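Local coordinates for protein beta-1,4-mannanase (Aplysia kurodai, PDB 3VUP) that probably hydrolyses the beta-1,4-mannosidic linkages of mannan as a digestive enzyme of the sea hare, at residues R60-Q66 with V106-N112; L219-W225 with F256-H262; E293-Q297 with R327-Q331; K50-G56 with R332-T336. All coordinates share one frame; numbering follows the deposited sequence. Where two conformers were deposited one is given.

Interactions 1 and 2 are core contacts, each a pair of neighbouring parallel strands in the TIM barrel. Interaction 1 carries a nearly continuous backbone ladder broken by a bulge; interaction 2 pairs its backbones near Val224 and at Val220, with side chains and a water besides. Arg60, Trp62, Cys109, Gln260 and His262 gather on one face; aliphatic residues on the other meet helices. Interactions 3 and 4 are partly buried and share helix 324-338. Interaction 3 joins it to the loop after strand 289-293 through amides, a guanidinium and backbone N-H round a sulfate, beside a Glu296-Asn330 bond. Interaction 4 sets it against helix 36-53 through aliphatic carbons and waters. Arg60 salt-bridges Glu293, on which His262 packs.

Interaction 1 of 4, residues R60-Q66 with V106-N112; sequences RLWIHIQ and VFPCLWN
Leu61 and Cys109 lie at the centre of a pair of neighbouring parallel strands in the TIM barrel. Cys109 N donates to Leu61 O at 2.8 Å. The ladder continues with Ile63 N to Cys109 O at 2.9 Å. The tight part surrounds Trp62. The Cys109 sulfur is anti to its backbone N (chi1 177°), which sets SG over one face of the Trp62 indole, 4.4 Å from the centroid of the five-membered ring. Arg60 NH2 lies 3.8 Å from Cys109 SG; its guanidinium pairs with Asp158, Glu293 and Asn22. The Asn112 amide comes obliquely to the six-membered end of the indole, with ND2 3.4 Å from Trp62 CZ3 and the two planes 53° apart. A second tight spot has His64 CB over the six-membered ring of Trp111, a CH-pi contact. The start of the pair is looser. Leu61 N to Phe107 O is a long bond of 3.3 Å, from above the carbonyl plane, though Leu61 CD2 touches Val106 CG1 closely. Every touching residue is buried, so no side faces solvent. A beta bulge between Trp62 and Ile65 shifts the register by one, and Leu110 O accepts from Ile65 N and, weakly, from His64 N. Beyond it Gln66 NE2 donates to Asn112 O at 2.9 Å and to Val115 O, while OE1 accepts from Gln117 N. With an alanine in place of Gln66, Asn112 O is likely to lose this donor, and Val115 O and Gln117 N their partner. Helix 88-101 covers Leu61 and Val106, helix 122-128 covers Trp111, and strand 157-161 flanks Cys109.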
# COMPACT_ATOMS: atom_id res chain seq x y z
N ARG A 60 -0.44 8.14 0.61
CA ARG A 60 0.11 6.88 1.12
C ARG A 60 1.37 7.24 1.90
O ARG A 60 2.17 8.06 1.45
CB ARG A 60 0.44 5.95 -0.05
CG ARG A 60 1.09 4.62 0.36
CD ARG A 60 1.09 3.68 -0.81
NE ARG A 60 1.66 2.35 -0.62
CZ ARG A 60 2.82 1.93 -1.12
NH1 ARG A 60 3.65 2.77 -1.74
NH2 ARG A 60 3.15 0.66 -0.99
N LEU A 61 1.54 6.66 3.08
CA LEU A 61 2.74 6.90 3.88
C LEU A 61 3.04 5.65 4.70
O LEU A 61 2.14 4.85 4.99
CB LEU A 61 2.63 8.14 4.76
CG LEU A 61 1.83 8.06 6.07
CD1 LEU A 61 2.00 9.36 6.84
CD2 LEU A 61 0.36 7.79 5.83
N TRP A 62 4.31 5.47 5.03
CA TRP A 62 4.78 4.20 5.55
C TRP A 62 4.98 4.26 7.05
O TRP A 62 5.49 5.25 7.58
CB TRP A 62 6.08 3.80 4.86
CG TRP A 62 6.00 3.58 3.37
CD1 TRP A 62 5.00 3.92 2.50
CD2 TRP A 62 7.02 2.97 2.59
NE1 TRP A 62 5.34 3.54 1.22
CE2 TRP A 62 6.58 2.96 1.25
CE3 TRP A 62 8.26 2.41 2.90
CZ2 TRP A 62 7.37 2.42 0.22
CZ3 TRP A 62 9.03 1.89 1.90
CH2 TRP A 62 8.59 1.90 0.56
N ILE A 63 4.60 3.18 7.72
CA ILE A 63 4.52 3.14 9.18
C ILE A 63 5.65 2.30 9.80
O ILE A 63 6.68 2.86 10.15
CB ILE A 63 3.12 2.65 9.66
CG1 ILE A 63 1.99 3.40 8.92
CG2 ILE A 63 3.01 2.81 11.17
CD1 ILE A 63 2.01 4.90 9.06
N HIS A 64 5.47 0.98 9.92
CA HIS A 64 6.49 0.17 10.60
C HIS A 64 7.74 -0.03 9.75
O HIS A 64 8.87 -0.04 10.26
CB HIS A 64 5.98 -1.23 10.96
CG HIS A 64 4.67 -1.28 11.69
ND1 HIS A 64 4.36 -0.49 12.78
CD2 HIS A 64 3.61 -2.11 11.52
CE1 HIS A 64 3.16 -0.81 13.23
NE2 HIS A 64 2.69 -1.80 12.49
N ILE A 65 7.52 -0.24 8.45
CA ILE A 65 8.57 -0.49 7.46
C ILE A 65 9.20 -1.86 7.71
O ILE A 65 8.64 -2.87 7.27
CB ILE A 65 9.54 0.71 7.31
CG1 ILE A 65 8.71 1.98 7.11
CG2 ILE A 65 10.47 0.49 6.15
CD1 ILE A 65 9.48 3.18 6.62
N GLN A 66 10.32 -1.93 8.43
CA GLN A 66 10.85 -3.23 8.81
C GLN A 66 11.03 -3.37 10.33
O GLN A 66 11.82 -4.16 10.81
CB GLN A 66 12.13 -3.57 8.04
CG GLN A 66 11.85 -3.61 6.54
CD GLN A 66 12.98 -4.15 5.70
OE1 GLN A 66 14.16 -3.82 5.91
NE2 GLN A 66 12.64 -4.96 4.69
N VAL A 106 -6.13 8.81 3.96
CA VAL A 106 -4.82 8.27 4.30
C VAL A 106 -4.76 6.77 4.06
O VAL A 106 -5.70 6.04 4.41
CB VAL A 106 -4.51 8.57 5.78
CG1 VAL A 106 -3.14 8.06 6.16
CG2 VAL A 106 -4.59 10.03 6.02
N PHE A 107 -3.65 6.34 3.47
CA PHE A 107 -3.39 4.92 3.23
C PHE A 107 -2.07 4.54 3.91
O PHE A 107 -1.02 4.62 3.30
CB PHE A 107 -3.37 4.65 1.72
CG PHE A 107 -4.68 4.95 1.05
CD1 PHE A 107 -5.61 3.95 0.85
CD2 PHE A 107 -5.00 6.24 0.68
CE1 PHE A 107 -6.84 4.24 0.27
CE2 PHE A 107 -6.23 6.53 0.09
CZ PHE A 107 -7.15 5.53 -0.11
N PRO A 108 -2.14 4.17 5.19
CA PRO A 108 -0.91 3.76 5.88
C PRO A 108 -0.42 2.44 5.32
O PRO A 108 -1.21 1.51 5.13
CB PRO A 108 -1.38 3.58 7.33
CG PRO A 108 -2.69 4.33 7.43
CD PRO A 108 -3.31 4.15 6.08
N CYS A 109 0.88 2.36 5.07
CA CYS A 109 1.51 1.13 4.59
C CYS A 109 2.33 0.54 5.73
O CYS A 109 3.29 1.16 6.19
CB CYS A 109 2.38 1.43 3.37
SG CYS A 109 3.27 -0.01 2.76
N LEU A 110 1.94 -0.65 6.18
CA LEU A 110 2.50 -1.20 7.41
C LEU A 110 3.96 -1.63 7.27
O LEU A 110 4.80 -1.20 8.06
CB LEU A 110 1.64 -2.35 7.92
CG LEU A 110 0.21 -1.98 8.28
CD1 LEU A 110 -0.53 -3.24 8.71
CD2 LEU A 110 0.17 -0.91 9.36
N TRP A 111 4.24 -2.47 6.27
CA TRP A 111 5.53 -3.14 6.15
C TRP A 111 6.17 -2.88 4.79
O TRP A 111 5.52 -2.40 3.86
CB TRP A 111 5.35 -4.65 6.32
CG TRP A 111 4.71 -5.05 7.61
CD1 TRP A 111 3.43 -5.51 7.78
CD2 TRP A 111 5.31 -5.05 8.92
NE1 TRP A 111 3.20 -5.79 9.11
CE2 TRP A 111 4.34 -5.52 9.82
CE3 TRP A 111 6.57 -4.68 9.41
CZ2 TRP A 111 4.59 -5.65 11.19
CZ3 TRP A 111 6.82 -4.81 10.77
CH2 TRP A 111 5.83 -5.29 11.64
N ASN A 112 7.45 -3.22 4.68
CA ASN A 112 8.21 -3.00 3.45
C ASN A 112 9.13 -4.19 3.18
O ASN A 112 9.82 -4.66 4.10
CB ASN A 112 9.05 -1.74 3.59
CG ASN A 112 9.86 -1.41 2.34
OD1 ASN A 112 9.43 -1.71 1.22
ND2 ASN A 112 11.02 -0.79 2.53

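Interaction 2 of 4, residues L219-W225 with F256-H262. With SO4 (sulfate ion), chain D.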
# COMPACT_ATOMS: atom_id res chain seq x y z
N LEU A 219 -10.95 -0.86 4.47
CA LEU A 219 -10.47 -1.47 3.24
C LEU A 219 -9.01 -1.86 3.39
O LEU A 219 -8.25 -1.19 4.10
CB LEU A 219 -10.63 -0.51 2.07
CG LEU A 219 -12.04 0.03 1.82
CD1 LEU A 219 -12.04 1.00 0.65
CD2 LEU A 219 -13.03 -1.10 1.60
N VAL A 220 -8.62 -2.92 2.68
CA VAL A 220 -7.26 -3.44 2.76
C VAL A 220 -6.70 -3.66 1.36
O VAL A 220 -7.40 -4.17 0.45
CB VAL A 220 -7.21 -4.76 3.58
CG1 VAL A 220 -5.77 -5.24 3.73
CG2 VAL A 220 -7.83 -4.55 4.95
N THR A 221 -5.44 -3.29 1.18
CA THR A 221 -4.72 -3.49 -0.07
C THR A 221 -3.27 -3.89 0.24
O THR A 221 -2.91 -4.10 1.40
CB THR A 221 -4.77 -2.20 -0.94
OG1 THR A 221 -4.28 -2.47 -2.26
CG2 THR A 221 -3.94 -1.09 -0.32
N MET A 222 -2.47 -3.99 -0.81
CA MET A 222 -1.05 -4.31 -0.73
C MET A 222 -0.45 -3.82 -2.05
O MET A 222 -1.06 -3.99 -3.11
CB MET A 222 -0.85 -5.81 -0.49
CG MET A 222 0.58 -6.32 -0.58
SD MET A 222 1.10 -6.59 -2.30
CE MET A 222 -0.19 -7.71 -2.83
N GLY A 223 0.71 -3.18 -1.99
CA GLY A 223 1.31 -2.58 -3.17
C GLY A 223 2.35 -3.46 -3.85
O GLY A 223 3.45 -3.64 -3.34
N VAL A 224 2.00 -4.03 -5.00
CA VAL A 224 2.94 -4.88 -5.72
C VAL A 224 3.96 -4.04 -6.48
O VAL A 224 3.66 -2.93 -6.94
CB VAL A 224 2.25 -5.87 -6.69
CG1 VAL A 224 1.30 -6.78 -5.93
CG2 VAL A 224 1.54 -5.16 -7.84
N TRP A 225 5.16 -4.57 -6.64
CA TRP A 225 6.22 -3.82 -7.32
C TRP A 225 5.96 -3.63 -8.80
O TRP A 225 6.47 -2.70 -9.42
CB TRP A 225 7.58 -4.46 -7.04
CG TRP A 225 8.29 -5.12 -8.21
CD1 TRP A 225 9.41 -4.64 -8.83
CD2 TRP A 225 7.98 -6.37 -8.85
NE1 TRP A 225 9.81 -5.51 -9.82
CE2 TRP A 225 8.95 -6.58 -9.85
CE3 TRP A 225 6.97 -7.33 -8.69
CZ2 TRP A 225 8.95 -7.69 -10.69
CZ3 TRP A 225 6.97 -8.45 -9.53
CH2 TRP A 225 7.95 -8.62 -10.51
N PHE A 256 -7.98 -8.86 -0.16
CA PHE A 256 -7.86 -7.46 -0.52
C PHE A 256 -9.16 -6.92 -1.09
O PHE A 256 -9.86 -7.60 -1.84
CB PHE A 256 -6.72 -7.28 -1.51
CG PHE A 256 -5.39 -7.64 -0.94
CD1 PHE A 256 -4.98 -7.08 0.26
CD2 PHE A 256 -4.57 -8.58 -1.55
CE1 PHE A 256 -3.77 -7.43 0.83
CE2 PHE A 256 -3.36 -8.94 -0.98
CZ PHE A 256 -2.96 -8.36 0.21
N ASP A 257 -9.48 -5.69 -0.72
CA ASP A 257 -10.61 -4.97 -1.30
C ASP A 257 -10.28 -4.32 -2.63
O ASP A 257 -11.15 -4.16 -3.49
CB ASP A 257 -11.11 -3.92 -0.32
CG ASP A 257 -11.61 -4.55 0.95
OD1 ASP A 257 -12.78 -4.99 0.93
OD2 ASP A 257 -10.84 -4.63 1.93
N PHE A 258 -9.02 -3.93 -2.80
CA PHE A 258 -8.58 -3.35 -4.06
C PHE A 258 -7.12 -3.69 -4.25
O PHE A 258 -6.40 -3.96 -3.29
CB PHE A 258 -8.84 -1.84 -4.15
CG PHE A 258 -8.07 -0.98 -3.18
CD1 PHE A 258 -6.88 -0.35 -3.56
CD2 PHE A 258 -8.58 -0.71 -1.92
CE1 PHE A 258 -6.21 0.50 -2.69
CE2 PHE A 258 -7.92 0.15 -1.05
CZ PHE A 258 -6.74 0.76 -1.44
N TYR A 259 -6.71 -3.73 -5.51
CA TYR A 259 -5.34 -3.99 -5.86
C TYR A 259 -4.59 -2.68 -6.10
O TYR A 259 -5.20 -1.64 -6.38
CB TYR A 259 -5.29 -4.87 -7.10
CG TYR A 259 -5.81 -6.28 -6.93
CD1 TYR A 259 -5.26 -7.14 -5.98
CD2 TYR A 259 -6.78 -6.79 -7.79
CE1 TYR A 259 -5.70 -8.46 -5.88
CE2 TYR A 259 -7.22 -8.11 -7.70
CZ TYR A 259 -6.67 -8.94 -6.75
OH TYR A 259 -7.06 -10.26 -6.65
N GLN A 260 -3.27 -2.75 -5.99
CA GLN A 260 -2.41 -1.58 -6.09
C GLN A 260 -1.15 -1.97 -6.83
O GLN A 260 -0.36 -2.77 -6.35
CB GLN A 260 -2.07 -1.07 -4.70
CG GLN A 260 -1.16 0.16 -4.74
CD GLN A 260 -0.41 0.44 -3.46
OE1 GLN A 260 0.66 1.04 -3.49
NE2 GLN A 260 -0.95 -0.01 -2.32
N PHE A 261 -0.98 -1.43 -8.03
CA PHE A 261 0.19 -1.70 -8.86
C PHE A 261 1.19 -0.55 -8.75
O PHE A 261 0.80 0.62 -8.77
CB PHE A 261 -0.19 -1.74 -10.35
CG PHE A 261 -1.12 -2.86 -10.78
CD1 PHE A 261 -1.45 -3.95 -9.98
CD2 PHE A 261 -1.65 -2.80 -12.06
CE1 PHE A 261 -2.30 -4.95 -10.46
CE2 PHE A 261 -2.48 -3.79 -12.54
CZ PHE A 261 -2.81 -4.87 -11.74
N HIS A 262 2.47 -0.87 -8.71
CA HIS A 262 3.51 0.13 -8.94
C HIS A 262 4.02 -0.04 -10.36
O HIS A 262 4.05 -1.16 -10.88
CB HIS A 262 4.64 -0.03 -7.93
CG HIS A 262 4.17 0.07 -6.52
ND1 HIS A 262 4.97 -0.25 -5.44
CD2 HIS A 262 2.98 0.46 -6.01
CE1 HIS A 262 4.28 -0.06 -4.33
NE2 HIS A 262 3.07 0.36 -4.64
S SO4 D . -10.06 -10.96 -8.89
O1 SO4 D . -11.30 -11.56 -8.43
O2 SO4 D . -10.10 -9.53 -8.66
O3 SO4 D . -8.94 -11.52 -8.16
O4 SO4 D . -9.92 -11.20 -10.33
O HOH W 1 -2.41 -5.37 -5.21
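Thr221 and Phe258 meet twice. Thr221 OG1, anti to its backbone N (chi1 -170°), donates to Phe258 O at 2.8 Å, from above the carbonyl plane. Its CB lies over the Phe258 ring, 3.6 Å from the centroid. On the other side of strand 220-224, Met222 CB presses on Phe256 CZ at 3.4 Å. Val220 and Asp257 bond both ways: Asp257 N gives to Val220 O, and Val220 N meets Asp257 OD2 on its anti side at 2.9 Å. Further on the strands pair directly, Val224 N to Gln260 O and His262 N to Val224 O, both nearly along the C=O axis. This is a parallel pair of the TIM barrel, joined by a beta-alpha-beta crossover through helix 242-249. Just before this backbone pairing, water 1 bridges Gln260 N and Met222 O. Gly223 lets two side chains close in, because a CB there would clash with His262 NE2 and Gln260 OE1. His262 NE2 donates to Gln260 OE1 at 2.8 Å; OE1 lies in the His262 ring plane, but NE2 stands 43° out of the Gln260 carbonyl plane. Asp158 holds Gln260 NE2, and His262 ND1 is hydrogen-bonded to Glu162. Lys212 forms a salt bridge with Asp257 OD2. Tyr259 OH donates to a sulfate, probably from the crystallisation liquor.

Interaction 3 of 4, residues E293-Q297 with R327-Q331. With SO4 (sulfate ion), chain F.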
# COMPACT_ATOMS: atom_id res chain seq x y z
N GLU A 293 2.29 3.82 -7.28
CA GLU A 293 3.60 4.49 -7.36
C GLU A 293 3.97 4.67 -8.81
O GLU A 293 3.78 3.76 -9.61
CB GLU A 293 4.72 3.67 -6.72
CG GLU A 293 4.72 3.54 -5.22
CD GLU A 293 5.96 2.81 -4.71
OE1 GLU A 293 6.96 2.70 -5.47
OE2 GLU A 293 5.93 2.37 -3.54
N PHE A 294 4.56 5.83 -9.11
CA PHE A 294 5.17 6.13 -10.40
C PHE A 294 5.83 7.50 -10.27
O PHE A 294 5.48 8.27 -9.37
CB PHE A 294 4.13 6.16 -11.53
CG PHE A 294 3.03 7.18 -11.36
CD1 PHE A 294 3.13 8.45 -11.90
CD2 PHE A 294 1.88 6.85 -10.67
CE1 PHE A 294 2.11 9.37 -11.75
CE2 PHE A 294 0.85 7.76 -10.52
CZ PHE A 294 0.96 9.03 -11.06
N TRP A 295 6.77 7.80 -11.16
CA TRP A 295 7.33 9.14 -11.23
C TRP A 295 7.94 9.40 -12.60
O TRP A 295 8.21 8.47 -13.36
CB TRP A 295 8.31 9.46 -10.10
CG TRP A 295 9.54 8.61 -9.98
CD1 TRP A 295 9.93 7.55 -10.76
CD2 TRP A 295 10.55 8.77 -8.99
NE1 TRP A 295 11.12 7.04 -10.29
CE2 TRP A 295 11.51 7.76 -9.19
CE3 TRP A 295 10.71 9.65 -7.92
CZ2 TRP A 295 12.64 7.64 -8.38
CZ3 TRP A 295 11.82 9.53 -7.12
CH2 TRP A 295 12.77 8.53 -7.35
N GLU A 296 8.16 10.67 -12.90
CA GLU A 296 8.56 11.06 -14.25
C GLU A 296 9.94 10.54 -14.64
O GLU A 296 10.16 10.17 -15.79
CB GLU A 296 8.49 12.58 -14.40
CG GLU A 296 8.79 13.08 -15.80
CD GLU A 296 8.56 14.58 -15.99
OE1 GLU A 296 9.33 15.20 -16.75
OE2 GLU A 296 7.59 15.15 -15.45
N GLN A 297 10.87 10.48 -13.69
CA GLN A 297 12.22 10.06 -14.05
C GLN A 297 12.27 8.62 -14.55
O GLN A 297 13.20 8.25 -15.27
CB GLN A 297 13.22 10.27 -12.91
CG GLN A 297 13.04 9.36 -11.73
CD GLN A 297 14.31 9.27 -10.93
OE1 GLN A 297 14.75 10.27 -10.34
NE2 GLN A 297 14.94 8.10 -10.92
N ARG A 327 9.74 15.31 -4.53
CA ARG A 327 9.36 15.49 -5.93
C ARG A 327 8.02 16.19 -6.09
O ARG A 327 7.48 16.27 -7.20
CB ARG A 327 9.33 14.13 -6.64
CG ARG A 327 10.35 13.10 -6.12
CD ARG A 327 11.78 13.35 -6.62
NE ARG A 327 11.93 13.07 -8.05
CZ ARG A 327 13.08 12.74 -8.64
NH1 ARG A 327 14.19 12.64 -7.92
NH2 ARG A 327 13.12 12.50 -9.94
N GLY A 328 7.47 16.70 -4.99
CA GLY A 328 6.17 17.33 -5.02
C GLY A 328 6.05 18.55 -5.92
O GLY A 328 4.98 18.80 -6.46
N ASP A 329 7.14 19.32 -6.07
CA ASP A 329 7.14 20.49 -6.96
C ASP A 329 6.63 20.07 -8.33
O ASP A 329 5.76 20.72 -8.92
CB ASP A 329 8.57 21.05 -7.15
CG ASP A 329 8.97 22.08 -6.10
OD1 ASP A 329 8.18 22.34 -5.18
OD2 ASP A 329 10.09 22.63 -6.21
N ASN A 330 7.18 18.99 -8.85
CA ASN A 330 6.80 18.52 -10.16
C ASN A 330 5.47 17.77 -10.11
O ASN A 330 4.59 17.98 -10.95
CB ASN A 330 7.89 17.62 -10.74
CG ASN A 330 7.69 17.34 -12.21
OD1 ASN A 330 7.42 18.26 -12.99
ND2 ASN A 330 7.79 16.07 -12.61
N GLN A 331 5.33 16.88 -9.14
CA GLN A 331 4.19 15.97 -9.14
C GLN A 331 2.86 16.68 -8.91
O GLN A 331 1.83 16.28 -9.46
CB GLN A 331 4.40 14.82 -8.16
CG GLN A 331 5.57 13.95 -8.60
CD GLN A 331 5.91 12.85 -7.61
OE1 GLN A 331 5.29 12.72 -6.56
NE2 GLN A 331 6.91 12.06 -7.96
S SO4 F . 9.51 13.16 -10.82
O1 SO4 F . 9.77 12.69 -9.48
O2 SO4 F . 8.11 13.28 -10.75
O3 SO4 F . 9.89 14.55 -10.98
O4 SO4 F . 10.30 12.35 -11.74
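Trp295 and Arg327 meet because both side chains turn. Trp295 CG sits between its backbone N and carbonyl carbon (chi1 60°), and the Arg327 chain bends at chi2 (-77°) and chi3 (-71°). Trp295 CE3 then lies over the guanidinium face, 3.6 Å from Arg327 NE, with the planes oblique to each other. Two Arg327 conformers were deposited; the contacts are those of the one described. Its NH2 makes a weak bond to Gln297 OE1. A sulfate, probably from the crystallisation liquor, bridges loop and helix. Arg327 NE donates to its O1 at 2.6 Å, Gln297 N to O4 at 2.8 Å, and Gln331 NE2 to O2 at 3.3 Å. Asn330 ND2 gives a bond to sulfate O3, a weak one to O2 and a straight one to Glu296 OE2 at 3.0 Å. That last bond lies in the Asn330 amide plane but meets the carboxylate from above its own. Were Asn330 an alanine, Glu296 OE2 would probably keep Ile304 N but lose its side-chain donor, and the sulfate one of its ligands. Gln331 OE1 pairs with Ser321. The contact thus ties the loop after strand 289-293 to helix 324-338, beside strand 318-322 and the start of helix 304-313.

Interaction 4 of 4, residues K50-G56 with R332-T336; sequences KLHDAGG and RKGIT
Lys50 lays its aliphatic chain against Arg332, with CD over one face of the guanidinium and 4.0 Å from NH2. The lysine bends at chi3 (-68°), and its NZ ends near the same guanidinium. Two waters, 2 and 3, each accept from Lys50 NZ and from an Arg332 nitrogen, and both lie in the guanidinium plane. Two Arg332 conformers were deposited; the contacts are those of the one described. Leu51 follows, touching Ile335 CD1 with its CD1 at 3.8 Å, the two side chains crossing at about a right angle. Asp53 O takes a bond from water 4. Ala54 is the centre. Its CB packs on Arg332 CG at 3.7 Å, and its carbonyl O lies 2.8 Å from Thr336 OG1. That hydroxyl is also 3.0 Å from Arg332 O, and its one proton could serve either carbonyl. Gly55 ends the helix in a Schellman motif with positive phi, and water 5 links its O to Ile335 O. Gly56 N meets Ile335 CG2 at 3.4 Å, and a side chain here would run into Leu51 CD1. The contact sets helix 36-53, which follows the first barrel strand, beside helix 324-338, which follows the last. Its chemistry is mixed. Lys50 and Arg332 carry like charges, probably eased by the shared waters and by their salt bridges to Glu47 and Asp329, so the direct contacts that join the helices are the aliphatic ones and the Thr336-Ala54 pair.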
# COMPACT_ATOMS: atom_id res chain seq x y z
N LYS A 50 -0.07 21.10 1.29
CA LYS A 50 0.36 21.27 -0.10
C LYS A 50 -0.38 20.32 -1.03
O LYS A 50 -0.78 20.70 -2.13
CB LYS A 50 1.87 21.08 -0.24
CG LYS A 50 2.66 22.22 0.36
CD LYS A 50 4.15 22.10 0.08
CE LYS A 50 4.75 20.91 0.82
NZ LYS A 50 6.23 20.86 0.67
N LEU A 51 -0.56 19.07 -0.59
CA LEU A 51 -1.27 18.10 -1.39
C LEU A 51 -2.73 18.50 -1.61
O LEU A 51 -3.23 18.45 -2.73
CB LEU A 51 -1.20 16.73 -0.73
CG LEU A 51 -1.96 15.61 -1.43
CD1 LEU A 51 -1.44 15.40 -2.84
CD2 LEU A 51 -1.88 14.33 -0.61
N HIS A 52 -3.40 18.90 -0.54
CA HIS A 52 -4.77 19.37 -0.65
C HIS A 52 -4.89 20.59 -1.56
O HIS A 52 -5.77 20.67 -2.42
CB HIS A 52 -5.32 19.72 0.73
CG HIS A 52 -6.60 20.48 0.67
ND1 HIS A 52 -7.78 19.91 0.25
CD2 HIS A 52 -6.89 21.78 0.93
CE1 HIS A 52 -8.75 20.81 0.28
NE2 HIS A 52 -8.23 21.95 0.69
N ASP A 53 -4.01 21.56 -1.36
CA ASP A 53 -4.05 22.78 -2.15
C ASP A 53 -3.85 22.50 -3.64
O ASP A 53 -4.39 23.21 -4.49
CB ASP A 53 -3.01 23.79 -1.65
CG ASP A 53 -3.36 24.37 -0.29
OD1 ASP A 53 -4.53 24.24 0.14
OD2 ASP A 53 -2.47 24.98 0.35
N ALA A 54 -3.09 21.45 -3.96
CA ALA A 54 -2.88 21.05 -5.34
C ALA A 54 -4.05 20.27 -5.93
O ALA A 54 -4.07 20.00 -7.12
CB ALA A 54 -1.60 20.25 -5.47
N GLY A 55 -5.00 19.89 -5.09
CA GLY A 55 -6.15 19.14 -5.57
C GLY A 55 -6.10 17.63 -5.36
O GLY A 55 -6.92 16.90 -5.92
N GLY A 56 -5.15 17.16 -4.55
CA GLY A 56 -5.09 15.76 -4.22
C GLY A 56 -6.12 15.41 -3.16
O GLY A 56 -6.55 16.27 -2.39
N ARG A 332 2.89 17.76 -8.12
CA ARG A 332 1.69 18.55 -7.90
C ARG A 332 1.09 19.10 -9.18
O ARG A 332 -0.11 19.34 -9.24
CB ARG A 332 1.96 19.69 -6.94
CG ARG A 332 2.00 19.27 -5.49
CD ARG A 332 2.07 20.46 -4.54
NE ARG A 332 3.37 21.10 -4.53
CZ ARG A 332 4.40 20.68 -3.80
NH1 ARG A 332 5.56 21.34 -3.83
NH2 ARG A 332 4.29 19.59 -3.05
N LYS A 333 1.92 19.31 -10.19
CA LYS A 333 1.38 19.78 -11.46
C LYS A 333 0.42 18.78 -12.07
O LYS A 333 -0.61 19.15 -12.63
CB LYS A 333 2.51 19.97 -12.48
CG LYS A 333 3.56 20.97 -12.10
CD LYS A 333 4.66 21.03 -13.14
CE LYS A 333 4.15 21.63 -14.44
NZ LYS A 333 5.21 21.65 -15.48
N GLY A 334 0.77 17.50 -11.97
CA GLY A 334 -0.09 16.47 -12.51
C GLY A 334 -1.36 16.30 -11.70
O GLY A 334 -2.44 16.14 -12.26
N ILE A 335 -1.22 16.32 -10.38
CA ILE A 335 -2.35 16.27 -9.48
C ILE A 335 -3.32 17.42 -9.77
O ILE A 335 -4.53 17.22 -9.88
CB ILE A 335 -1.86 16.30 -8.02
CG1 ILE A 335 -1.09 15.01 -7.71
CG2 ILE A 335 -3.00 16.51 -7.05
CD1 ILE A 335 -0.24 15.08 -6.47
N THR A 336 -2.79 18.63 -9.92
CA THR A 336 -3.62 19.79 -10.22
C THR A 336 -4.32 19.65 -11.57
O THR A 336 -5.49 20.00 -11.72
CB THR A 336 -2.79 21.08 -10.18
OG1 THR A 336 -2.34 21.31 -8.84
CG2 THR A 336 -3.62 22.27 -10.63
O HOH W 2 6.30 18.45 -1.20
O HOH W 3 7.51 20.92 -1.88
O HOH W 4 -4.38 23.65 -7.33
O HOH W 5 -6.10 15.56 -8.40